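Local coordinates for protein pyruvate kinase 1 (Trypanosoma brucei brucei, PDB 4KCT) that catalyses the last step of glycolysis, moving phosphate from phosphoenolpyruvate to ADP to give pyruvate and ATP, and also has an intrinsic oxaloacetate decarboxylase activity, at residues Leu4-Asn7 / Ile8-Ile12; Glu269-Ala272 / Glu273-Cys276; Ile350-Glu353 / Ala354-Ala357; Ala407-Ile410 / Ser411-Arg414; Lys469-Ser472 / Thr473-Val477. One frame throughout, in Å; residues are numbered along the deposited sequence.

Contact 1: residues Leu4-Asn7 / Ile8-Ile12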
loop_
_atom_site.group_PDB
_atom_site.type_symbol
_atom_site.label_atom_id
_atom_site.label_comp_id
_atom_site.label_asym_id
_atom_site.label_seq_id
_atom_site.Cartn_x
_atom_site.Cartn_y
_atom_site.Cartn_z
ATOM N N LEU A 4 12.552 1.544 -4.919
ATOM C CA LEU A 4 13.340 0.791 -5.912
ATOM C C LEU A 4 12.892 1.148 -7.313
ATOM O O LEU A 4 13.709 1.408 -8.189
ATOM C CB LEU A 4 13.197 -0.719 -5.690
ATOM C CG LEU A 4 13.989 -1.635 -6.626
ATOM C CD1 LEU A 4 15.451 -1.605 -6.212
ATOM C CD2 LEU A 4 13.437 -3.059 -6.501
ATOM N N GLU A 5 11.588 1.127 -7.532
ATOM C CA GLU A 5 11.051 1.471 -8.846
ATOM C C GLU A 5 11.343 2.919 -9.228
ATOM O O GLU A 5 11.667 3.232 -10.402
ATOM C CB GLU A 5 9.545 1.200 -8.910
ATOM C CG GLU A 5 8.973 1.461 -10.292
ATOM C CD GLU A 5 7.625 0.815 -10.498
ATOM O OE1 GLU A 5 7.251 0.601 -11.667
ATOM O OE2 GLU A 5 6.974 0.462 -9.495
ATOM N N HIS A 6 11.262 3.814 -8.243
ATOM C CA HIS A 6 11.637 5.198 -8.474
ATOM C C HIS A 6 13.091 5.326 -8.909
ATOM O O HIS A 6 13.398 6.042 -9.884
ATOM C CB HIS A 6 11.358 6.050 -7.238
ATOM C CG HIS A 6 11.669 7.498 -7.430
ATOM N ND1 HIS A 6 10.926 8.304 -8.226
ATOM C CD2 HIS A 6 12.733 8.282 -6.959
ATOM C CE1 HIS A 6 11.512 9.522 -8.296
ATOM N NE2 HIS A 6 12.596 9.511 -7.504
ATOM N N ASN A 7 13.984 4.603 -8.240
ATOM C CA ASN A 7 15.430 4.738 -8.514
ATOM C C ASN A 7 15.774 4.268 -9.921
ATOM O O ASN A 7 16.583 4.888 -10.606
ATOM C CB ASN A 7 16.266 3.947 -7.501
ATOM C CG ASN A 7 16.316 4.606 -6.143
ATOM O OD1 ASN A 7 15.866 5.745 -5.978
ATOM N ND2 ASN A 7 16.812 3.867 -5.134
ATOM N N ILE A 8 15.158 3.178 -10.359
ATOM C CA ILE A 8 15.547 2.607 -11.644
ATOM C C ILE A 8 15.098 3.497 -12.789
ATOM O O ILE A 8 15.641 3.414 -13.903
ATOM C CB ILE A 8 15.061 1.155 -11.845
ATOM C CG1 ILE A 8 13.535 1.074 -11.906
ATOM C CG2 ILE A 8 15.611 0.212 -10.754
ATOM C CD1 ILE A 8 13.039 -0.232 -12.534
ATOM N N GLY A 9 14.183 4.420 -12.502
ATOM C CA GLY A 9 13.732 5.381 -13.520
ATOM C C GLY A 9 14.442 6.738 -13.482
ATOM O O GLY A 9 14.156 7.594 -14.299
ATOM N N LEU A 10 15.435 6.905 -12.601
ATOM C CA LEU A 10 16.156 8.200 -12.510
ATOM C C LEU A 10 17.012 8.405 -13.757
ATOM O O LEU A 10 17.515 7.446 -14.304
ATOM C CB LEU A 10 17.057 8.221 -11.290
ATOM C CG LEU A 10 16.379 8.237 -9.926
ATOM C CD1 LEU A 10 17.415 7.929 -8.842
ATOM C CD2 LEU A 10 15.719 9.589 -9.697
ATOM N N SER A 11 17.146 9.649 -14.225
ATOM C CA SER A 11 18.161 9.968 -15.272
ATOM C C SER A 11 19.088 11.108 -14.844
ATOM O O SER A 11 18.616 12.166 -14.457
ATOM C CB SER A 11 17.478 10.331 -16.599
ATOM O OG SER A 11 18.441 10.714 -17.586
ATOM N N ILE A 12 20.401 10.903 -14.960
ATOM C CA ILE A 12 21.373 12.010 -14.797
ATOM C C ILE A 12 21.292 13.043 -15.927
ATOM O O ILE A 12 21.972 14.065 -15.898
ATOM C CB ILE A 12 22.835 11.487 -14.717
ATOM C CG1 ILE A 12 23.250 10.797 -16.036
ATOM C CG2 ILE A 12 23.009 10.562 -13.515
ATOM C CD1 ILE A 12 24.710 11.004 -16.449
#
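The N-terminal helix 3-8 unwinds here, and Leu10 folds back over its last turn to meet His6 and Asn7. Ile8 N still makes a helical i to i-4 bond, 3.2 Å to Leu4 O. One residue on, Gly9 N lies 3.2 Å from His6 O, with only a weak bond to Glu5 O beside it. Leu10 N then takes Asn7 O at 3.1 Å, its N-H almost straight at 167° yet well above the plane of the carbonyl. This move from i-4 to i-3 partners tightens the turn as the chain leaves the helix.

The Leu10 side chain runs alongside that of Asn7, with CD1 3.9 Å from OD1. Its other branch, CD2, slants against the imidazole of His6, 3.8 Å from NE2. The first torsion of His6 (chi1 -178°) sets the ring opposite its own backbone N and beside the carbonyl carbon. From there NE2 bonds to Ala357 O. Ile8 turns CG1 back over the helix end, 3.2 Å from Glu5 O.

Asn7 OD1 pairs with Gln3 NE2, while ND2 reaches Ser284 OG of the second subunit, on which Leu4 and Ile8 also pack. Both polar ends of the Asn7 amide are therefore engaged, which fixes its flip and links this helix end to the subunit interface.

Contact 2: residues Glu269-Ala272 / Glu273-Cys276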
loop_
_atom_site.group_PDB
_atom_site.type_symbol
_atom_site.label_atom_id
_atom_site.label_comp_id
_atom_site.label_asym_id
_atom_site.label_seq_id
_atom_site.Cartn_x
_atom_site.Cartn_y
_atom_site.Cartn_z
ATOM N N GLU A 269 30.049 10.956 21.476
ATOM C CA GLU A 269 29.250 10.452 22.600
ATOM C C GLU A 269 28.650 9.046 22.336
ATOM O O GLU A 269 28.459 8.279 23.258
ATOM C CB GLU A 269 28.135 11.441 22.940
ATOM C CG GLU A 269 28.633 12.750 23.538
ATOM C CD GLU A 269 28.799 12.666 25.055
ATOM O OE1 GLU A 269 29.503 13.519 25.621
ATOM O OE2 GLU A 269 28.230 11.734 25.678
ATOM N N ILE A 270 28.208 8.792 21.105
ATOM C CA ILE A 270 27.686 7.491 20.761
ATOM C C ILE A 270 28.590 6.926 19.679
ATOM O O ILE A 270 29.336 7.678 19.051
ATOM C CB ILE A 270 26.209 7.572 20.273
ATOM C CG1 ILE A 270 26.117 8.108 18.843
ATOM C CG2 ILE A 270 25.364 8.424 21.225
ATOM C CD1 ILE A 270 24.686 8.147 18.311
ATOM N N PRO A 271 28.570 5.605 19.478
ATOM C CA PRO A 271 29.445 5.039 18.440
ATOM C C PRO A 271 29.242 5.747 17.080
ATOM O O PRO A 271 28.109 6.011 16.685
ATOM C CB PRO A 271 28.973 3.585 18.351
ATOM C CG PRO A 271 28.455 3.284 19.739
ATOM C CD PRO A 271 27.748 4.558 20.136
ATOM N N ALA A 272 30.331 5.994 16.358
ATOM C CA ALA A 272 30.263 6.798 15.131
ATOM C C ALA A 272 29.267 6.191 14.127
ATOM O O ALA A 272 28.463 6.914 13.526
ATOM C CB ALA A 272 31.652 6.934 14.496
ATOM N N GLU A 273 29.233 4.860 14.067
ATOM C CA GLU A 273 28.346 4.154 13.161
ATOM C C GLU A 273 26.853 4.279 13.527
ATOM O O GLU A 273 25.998 4.227 12.652
ATOM C CB GLU A 273 28.775 2.681 13.032
ATOM C CG GLU A 273 28.601 1.854 14.319
ATOM C CD GLU A 273 29.847 1.817 15.195
ATOM O OE1 GLU A 273 30.659 2.774 15.156
ATOM O OE2 GLU A 273 29.942 0.898 16.044
ATOM N N LYS A 274 26.551 4.593 14.786
ATOM C CA LYS A 274 25.162 4.806 15.197
ATOM C C LYS A 274 24.640 6.206 14.887
ATOM O O LYS A 274 23.444 6.457 14.969
ATOM C CB LYS A 274 24.961 4.500 16.674
ATOM C CG LYS A 274 24.964 2.998 16.928
ATOM C CD LYS A 274 24.636 2.651 18.360
ATOM C CE LYS A 274 24.777 1.145 18.603
ATOM N NZ LYS A 274 23.764 0.353 17.837
ATOM N N VAL A 275 25.536 7.117 14.551
ATOM C CA VAL A 275 25.102 8.476 14.160
ATOM C C VAL A 275 24.135 8.457 12.961
ATOM O O VAL A 275 23.171 9.212 12.936
ATOM C CB VAL A 275 26.293 9.413 13.871
ATOM C CG1 VAL A 275 25.788 10.775 13.360
ATOM C CG2 VAL A 275 27.109 9.607 15.143
ATOM N N CYS A 276 24.358 7.564 12.007
ATOM C CA CYS A 276 23.445 7.463 10.863
ATOM C C CYS A 276 22.030 7.107 11.274
ATOM O O CYS A 276 21.058 7.605 10.681
ATOM C CB CYS A 276 23.967 6.473 9.842
ATOM S SG CYS A 276 25.690 6.786 9.419
#
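Pro271 O receives the amide of Lys274 at 2.8 Å, and one residue later Val275 N bonds to Ala272 O at 3.1 Å. Both are i to i-3 bonds, and in both the N-H comes from above the carbonyl plane, 51° and 59° out of it. They bring the chain round from the loop after helix 263-269 into helix 275-289.

The Lys274 side chain runs beside the proline ring in the same direction, its CD 4.1 Å from Pro271 CD. That leads the ammonium away from the turn to a salt bridge with Glu353 OE1 of the second subunit. Glu273 bends at chi2 (-93°), which folds the carboxylate back over Pro271 CB, 3.7 Å from OE2; the same oxygen has a long, weak ion pair with Arg349 of that subunit. The apolar side is closed by Ile270, which crosses Val275 at about a right angle, CG1 to CG2 4.1 Å.

From the second subunit, Ile12 packs on Ile270 and Val16 on Lys274. Within the TIM barrel the turn joins helix 263-269, which follows strand 258-262, to helix 275-289, which leads on to strand 293-296; the Val275 side chain is about 9 Å from the bound pyruvate.

Contact 3: residues Ile350-Glu353 / Ala354-Ala357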
loop_
_atom_site.group_PDB
_atom_site.type_symbol
_atom_site.label_atom_id
_atom_site.label_comp_id
_atom_site.label_asym_id
_atom_site.label_seq_id
_atom_site.Cartn_x
_atom_site.Cartn_y
_atom_site.Cartn_z
ATOM N N ILE A 350 24.451 20.157 -5.026
ATOM C CA ILE A 350 24.115 18.825 -4.504
ATOM C C ILE A 350 22.670 18.803 -3.961
ATOM O O ILE A 350 21.924 17.832 -4.209
ATOM C CB ILE A 350 25.108 18.354 -3.402
ATOM C CG1 ILE A 350 26.557 18.277 -3.927
ATOM C CG2 ILE A 350 24.699 17.003 -2.817
ATOM C CD1 ILE A 350 27.577 18.353 -2.765
ATOM N N CYS A 351 22.306 19.806 -3.154
ATOM C CA CYS A 351 20.927 19.917 -2.664
ATOM C C CYS A 351 19.934 19.840 -3.806
ATOM O O CYS A 351 18.955 19.106 -3.745
ATOM C CB CYS A 351 20.724 21.250 -1.950
ATOM S SG CYS A 351 21.467 21.236 -0.313
ATOM N N VAL A 352 20.185 20.614 -4.853
ATOM C CA VAL A 352 19.288 20.608 -6.023
ATOM C C VAL A 352 19.172 19.252 -6.722
ATOM O O VAL A 352 18.054 18.837 -7.106
ATOM C CB VAL A 352 19.643 21.733 -7.020
ATOM C CG1 VAL A 352 18.961 21.490 -8.369
ATOM C CG2 VAL A 352 19.229 23.084 -6.442
ATOM N N GLU A 353 20.302 18.543 -6.889
ATOM C CA GLU A 353 20.255 17.201 -7.475
ATOM C C GLU A 353 19.417 16.255 -6.597
ATOM O O GLU A 353 18.610 15.484 -7.110
ATOM C CB GLU A 353 21.663 16.602 -7.653
ATOM C CG GLU A 353 22.474 17.222 -8.760
ATOM C CD GLU A 353 21.984 16.845 -10.147
ATOM O OE1 GLU A 353 22.406 17.509 -11.110
ATOM O OE2 GLU A 353 21.290 15.816 -10.283
ATOM N N ALA A 354 19.676 16.265 -5.289
ATOM C CA ALA A 354 18.935 15.407 -4.347
ATOM C C ALA A 354 17.428 15.717 -4.363
ATOM O O ALA A 354 16.616 14.831 -4.493
ATOM C CB ALA A 354 19.477 15.585 -2.928
ATOM N N GLN A 355 17.094 16.998 -4.288
ATOM C CA GLN A 355 15.714 17.482 -4.470
ATOM C C GLN A 355 15.070 16.967 -5.765
ATOM O O GLN A 355 13.971 16.401 -5.736
ATOM C CB GLN A 355 15.724 19.022 -4.460
ATOM C CG GLN A 355 14.410 19.695 -4.853
ATOM C CD GLN A 355 14.558 21.202 -4.926
ATOM O OE1 GLN A 355 15.516 21.771 -4.385
ATOM N NE2 GLN A 355 13.610 21.862 -5.588
ATOM N N SER A 356 15.815 17.031 -6.876
ATOM C CA SER A 356 15.275 16.616 -8.178
ATOM C C SER A 356 15.082 15.094 -8.248
ATOM O O SER A 356 14.326 14.598 -9.066
ATOM C CB SER A 356 16.204 17.070 -9.324
ATOM O OG SER A 356 16.413 18.484 -9.291
ATOM N N ALA A 357 15.855 14.370 -7.458
ATOM C CA ALA A 357 15.749 12.913 -7.381
ATOM C C ALA A 357 14.687 12.410 -6.384
ATOM O O ALA A 357 14.470 11.203 -6.257
ATOM C CB ALA A 357 17.109 12.301 -7.055
#
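Val352 O and Ser356 meet through two bonds: the hydroxyl OG donates to the carbonyl oxygen at 2.8 Å and the backbone N at 2.9 Å, from opposite faces of the carbonyl plane. The serine's first torsion (chi1 -56°) keeps OG beside its own N, within reach of that oxygen. Val352 CG1 also lies 4.0 Å from OG.

Before this, the helix is regular. Ala354 N to Ile350 O and Gln355 N to Cys351 O are both 2.9 Å long and nearly straight, 172° at the hydrogen. Toward the end of helix 340-356 the bond from Ala357 N to Glu353 O, 3.0 Å, is more bent, 137°.

Further out, the polypeptide near the N terminus runs along one side: Ser356 OG meets Ala17 N, while the Gln355 amide spans Ala21 N with OE1 and His19 O with NE2. Helix 311-323 covers Ile350, Cys351 and Ala354. Glu353, bent at chi2, sends OE1 to Lys274 of the second subunit, a neighbour that would probably favour its ionised form.

Ser356 OG acts as donor to Val352 O and acceptor from Ala17 N, so one hydroxyl joins the closing helical turn to an incoming segment.

Contact 4: residues Ala407-Ile410 / Ser411-Arg414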
loop_
_atom_site.group_PDB
_atom_site.type_symbol
_atom_site.label_atom_id
_atom_site.label_comp_id
_atom_site.label_asym_id
_atom_site.label_seq_id
_atom_site.Cartn_x
_atom_site.Cartn_y
_atom_site.Cartn_z
ATOM N N ALA A 407 3.456 29.298 7.304
ATOM C CA ALA A 407 4.455 28.913 6.289
ATOM C C ALA A 407 5.116 27.583 6.637
ATOM O O ALA A 407 5.348 26.741 5.755
ATOM C CB ALA A 407 5.501 30.011 6.100
ATOM N N ARG A 408 5.515 27.427 7.897
ATOM C CA ARG A 408 6.074 26.149 8.350
ATOM C C ARG A 408 5.079 24.984 8.204
ATOM O O ARG A 408 5.476 23.849 7.965
ATOM C CB ARG A 408 6.571 26.257 9.807
ATOM C CG ARG A 408 7.848 27.109 9.940
ATOM C CD ARG A 408 8.434 27.031 11.364
ATOM N NE ARG A 408 7.699 27.892 12.274
ATOM C CZ ARG A 408 7.922 29.194 12.431
ATOM N NH1 ARG A 408 8.912 29.825 11.764
ATOM N NH2 ARG A 408 7.130 29.884 13.221
ATOM N N LEU A 409 3.801 25.266 8.408
ATOM C CA LEU A 409 2.765 24.249 8.284
ATOM C C LEU A 409 2.596 23.760 6.839
ATOM O O LEU A 409 2.353 22.583 6.604
ATOM C CB LEU A 409 1.427 24.792 8.825
ATOM C CG LEU A 409 0.356 23.798 9.273
ATOM C CD1 LEU A 409 0.943 22.687 10.176
ATOM C CD2 LEU A 409 -0.765 24.569 10.004
ATOM N N ILE A 410 2.686 24.660 5.883
ATOM C CA ILE A 410 2.727 24.262 4.471
ATOM C C ILE A 410 4.001 23.517 4.094
ATOM O O ILE A 410 3.946 22.451 3.475
ATOM C CB ILE A 410 2.571 25.467 3.552
ATOM C CG1 ILE A 410 1.163 26.081 3.742
ATOM C CG2 ILE A 410 2.804 25.063 2.086
ATOM C CD1 ILE A 410 0.970 27.366 2.938
ATOM N N SER A 411 5.145 24.027 4.546
ATOM C CA SER A 411 6.426 23.331 4.306
ATOM C C SER A 411 6.448 21.926 4.918
ATOM O O SER A 411 7.073 21.007 4.376
ATOM C CB SER A 411 7.608 24.168 4.849
ATOM O OG SER A 411 8.852 23.527 4.535
ATOM N N LYS A 412 5.728 21.745 6.023
ATOM C CA LYS A 412 5.677 20.443 6.676
ATOM C C LYS A 412 5.224 19.363 5.657
ATOM O O LYS A 412 5.663 18.203 5.726
ATOM C CB LYS A 412 4.693 20.499 7.855
ATOM C CG LYS A 412 4.278 19.151 8.389
ATOM C CD LYS A 412 3.361 19.325 9.621
ATOM C CE LYS A 412 3.047 17.961 10.239
ATOM N NZ LYS A 412 2.207 18.104 11.461
ATOM N N TYR A 413 4.339 19.741 4.735
ATOM C CA TYR A 413 3.776 18.765 3.778
ATOM C C TYR A 413 4.573 18.669 2.481
ATOM O O TYR A 413 4.244 17.866 1.603
ATOM C CB TYR A 413 2.282 19.037 3.519
ATOM C CG TYR A 413 1.445 18.653 4.717
ATOM C CD1 TYR A 413 1.169 17.294 4.981
ATOM C CD2 TYR A 413 1.237 19.566 5.751
ATOM C CE1 TYR A 413 0.494 16.910 6.146
ATOM C CE2 TYR A 413 0.631 19.171 6.946
ATOM C CZ TYR A 413 0.289 17.836 7.139
ATOM O OH TYR A 413 -0.273 17.437 8.338
ATOM N N ARG A 414 5.726 19.338 2.450
ATOM C CA ARG A 414 6.748 19.042 1.444
ATOM C C ARG A 414 6.215 19.187 -0.008
ATOM O O ARG A 414 6.282 18.244 -0.788
ATOM C CB ARG A 414 7.305 17.624 1.666
ATOM C CG ARG A 414 8.120 17.441 2.978
ATOM C CD ARG A 414 8.914 18.680 3.323
ATOM N NE ARG A 414 10.102 18.417 4.166
ATOM C CZ ARG A 414 10.591 19.284 5.061
ATOM N NH1 ARG A 414 11.776 19.053 5.643
ATOM N NH2 ARG A 414 9.975 20.457 5.268
#
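Lys412 turns its CG opposite the backbone N (chi1 165°) and then stays extended to NZ, which lays its aliphatic part beside the side chain of Leu409. The two chains run abreast, and Leu409 CD1 touches Lys412 CD at 4.2 Å. Tyr413 instead has CG on the far side from its carbonyl carbon (chi1 -72°), and this swings the ring back under the preceding turn: its edge meets Leu409 O close to the ring plane, CD2 to O 3.3 Å.

The backbone beneath these groups is running out of helix. Ser411 N bonds to Ala407 O at 3.0 Å and Lys412 N to Arg408 O at 2.9 Å in the helical i to i-4 pattern, but Tyr413 N shifts to Ile410 O, also at 3.0 Å, approaching from above the carbonyl plane. This is the C-terminal end of helix 405-412, the helical arm of a beta-alpha-beta unit between strands 396-400 and 419-423. Ile410 packs on Met397 and Val399 of the first strand. Ala407 also touches Val399, and its side chain is about 6 Å from the bound fructose 2,6-bisphosphate.

Arg414 has positive phi, and both its backbone N and its NH2 grip Ser411 O, at 2.9 Å and 3.1 Å, from opposite faces of that carbonyl. The oxygen lies in the guanidinium plane, at its edge. The same guanidinium bonds to Gly324 O through NH1 and forms a salt bridge with Asp326 through NH2. Glu379 OE2, on helix 377-392, takes a salt bridge from Lys412 NZ and a hydrogen bond from Tyr413 OH.

Contact 5: residues Lys469-Ser472 / Thr473-Val477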
loop_
_atom_site.group_PDB
_atom_site.type_symbol
_atom_site.label_atom_id
_atom_site.label_comp_id
_atom_site.label_asym_id
_atom_site.label_seq_id
_atom_site.Cartn_x
_atom_site.Cartn_y
_atom_site.Cartn_z
ATOM N N LYS A 469 10.514 35.020 -11.222
ATOM C CA LYS A 469 10.407 33.930 -12.196
ATOM C C LYS A 469 10.099 32.561 -11.582
ATOM O O LYS A 469 10.484 31.538 -12.125
ATOM C CB LYS A 469 11.654 33.864 -13.092
ATOM C CG LYS A 469 11.772 35.075 -14.016
ATOM C CD LYS A 469 13.079 35.076 -14.788
ATOM C CE LYS A 469 14.107 35.987 -14.134
ATOM N NZ LYS A 469 15.229 36.300 -15.060
ATOM N N TYR A 470 9.295 32.550 -10.530
ATOM C CA TYR A 470 8.692 31.305 -10.037
ATOM C C TYR A 470 7.519 30.866 -10.903
ATOM O O TYR A 470 7.283 29.667 -11.106
ATOM C CB TYR A 470 8.250 31.465 -8.580
ATOM C CG TYR A 470 9.404 31.736 -7.639
ATOM C CD1 TYR A 470 10.509 30.898 -7.609
ATOM C CD2 TYR A 470 9.446 32.891 -6.859
ATOM C CE1 TYR A 470 11.560 31.123 -6.718
ATOM C CE2 TYR A 470 10.553 33.185 -6.067
ATOM C CZ TYR A 470 11.587 32.269 -5.973
ATOM O OH TYR A 470 12.663 32.529 -5.162
ATOM N N ALA A 471 6.818 31.836 -11.468
ATOM C CA ALA A 471 5.639 31.547 -12.250
ATOM C C ALA A 471 5.367 32.730 -13.176
ATOM O O ALA A 471 5.786 33.847 -12.903
ATOM C CB ALA A 471 4.450 31.308 -11.318
ATOM N N SER A 472 4.678 32.486 -14.276
ATOM C CA SER A 472 4.251 33.585 -15.109
ATOM C C SER A 472 2.771 33.598 -15.405
ATOM O O SER A 472 2.026 32.710 -14.994
ATOM C CB SER A 472 5.061 33.659 -16.394
ATOM O OG SER A 472 5.550 32.401 -16.778
ATOM N N THR A 473 2.358 34.620 -16.131
ATOM C CA THR A 473 0.987 34.801 -16.515
ATOM C C THR A 473 0.400 33.488 -16.990
ATOM O O THR A 473 1.045 32.752 -17.722
ATOM C CB THR A 473 0.911 35.869 -17.633
ATOM O OG1 THR A 473 1.362 37.116 -17.091
ATOM C CG2 THR A 473 -0.524 36.029 -18.148
ATOM N N GLY A 474 -0.781 33.151 -16.480
ATOM C CA GLY A 474 -1.465 31.922 -16.887
ATOM C C GLY A 474 -1.108 30.694 -16.058
ATOM O O GLY A 474 -1.724 29.670 -16.200
ATOM N N ASP A 475 -0.090 30.785 -15.207
ATOM C CA ASP A 475 0.212 29.665 -14.289
ATOM C C ASP A 475 -0.754 29.678 -13.100
ATOM O O ASP A 475 -1.088 30.754 -12.568
ATOM C CB ASP A 475 1.667 29.728 -13.775
ATOM C CG ASP A 475 2.715 29.387 -14.889
ATOM O OD1 ASP A 475 2.364 28.678 -15.851
ATOM O OD2 ASP A 475 3.852 29.885 -14.817
ATOM N N VAL A 476 -1.033 28.485 -12.570
ATOM C CA VAL A 476 -1.806 28.363 -11.333
ATOM C C VAL A 476 -0.907 28.540 -10.105
ATOM O O VAL A 476 0.163 27.961 -10.028
ATOM C CB VAL A 476 -2.525 27.004 -11.234
ATOM C CG1 VAL A 476 -3.538 27.023 -10.080
ATOM C CG2 VAL A 476 -3.224 26.686 -12.525
ATOM N N VAL A 477 -1.381 29.305 -9.121
ATOM C CA VAL A 477 -0.710 29.409 -7.822
ATOM C C VAL A 477 -1.722 29.064 -6.738
ATOM O O VAL A 477 -2.902 29.397 -6.868
ATOM C CB VAL A 477 -0.205 30.836 -7.581
ATOM C CG1 VAL A 477 0.305 30.996 -6.152
ATOM C CG2 VAL A 477 0.913 31.161 -8.553
#
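Hydrogen bonds between Ser472 and Asp475 run both ways. Ser472 N points almost straight at the carboxylate, 2.8 Å from OD2 with 172° at the hydrogen; it reaches the anti side of that oxygen, 35° out of the carboxylate plane. In return Asp475 N bonds to Ser472 O at 2.9 Å. The aspartate's first torsion (chi1 -71°) swings the carboxylate away from its own carbonyl carbon and back toward the serine amide. OD1 has in addition a long, weak ion pair with Lys395.

The backbone bond closes a type II beta turn, Ser472 to Asp475, with Thr473 and Gly474 at its corners. Gly474 takes phi 89°, a backbone conformation in which a side chain would collide with the carbonyl oxygen before it; glycine, the usual residue at the third position of a type II turn, avoids this. The turn carries the chain from the loop after helix 455-467 into strand 476-481 of the alpha/beta domain; where that helix ends, Lys469 takes the positive phi of a Schellman motif. Gly474 and Asp475 already share backbone bonds with Leu498, just past the antiparallel neighbour strand 492-497, and Thr473 OG1 bonds to Pro499 O at the C terminus of the chain.

The van der Waals contacts gather around Ala471. Its CB lies 3.8 Å from Asp475 OD2; the one apolar pair is with Val477 CG2, a loose touch at 4.5 Å. Leu498 packs against both Ala471 and Val477, and Leu462 of helix 455-467 covers Val477 as well.

In the fold
All five contacts are local, between residues close in sequence, and they follow one another along the chain without nesting or crossing. Contact 1 ends the N-terminal helix; contact 2 turns between two barrel helices; contact 3 closes helix 340-356. Contacts 4 and 5 then end one helix and start one strand of the alpha/beta domain, their nearest atoms about 10 Å apart. Contacts 1 and 3 touch directly, which ties the N terminus to the end of helix 340-356. Contact 2 is about 16 Å from contact 3 at the nearest atoms within one chain, yet 269-276 meets both 8-12 and 350-353 of the second subunit across the interface.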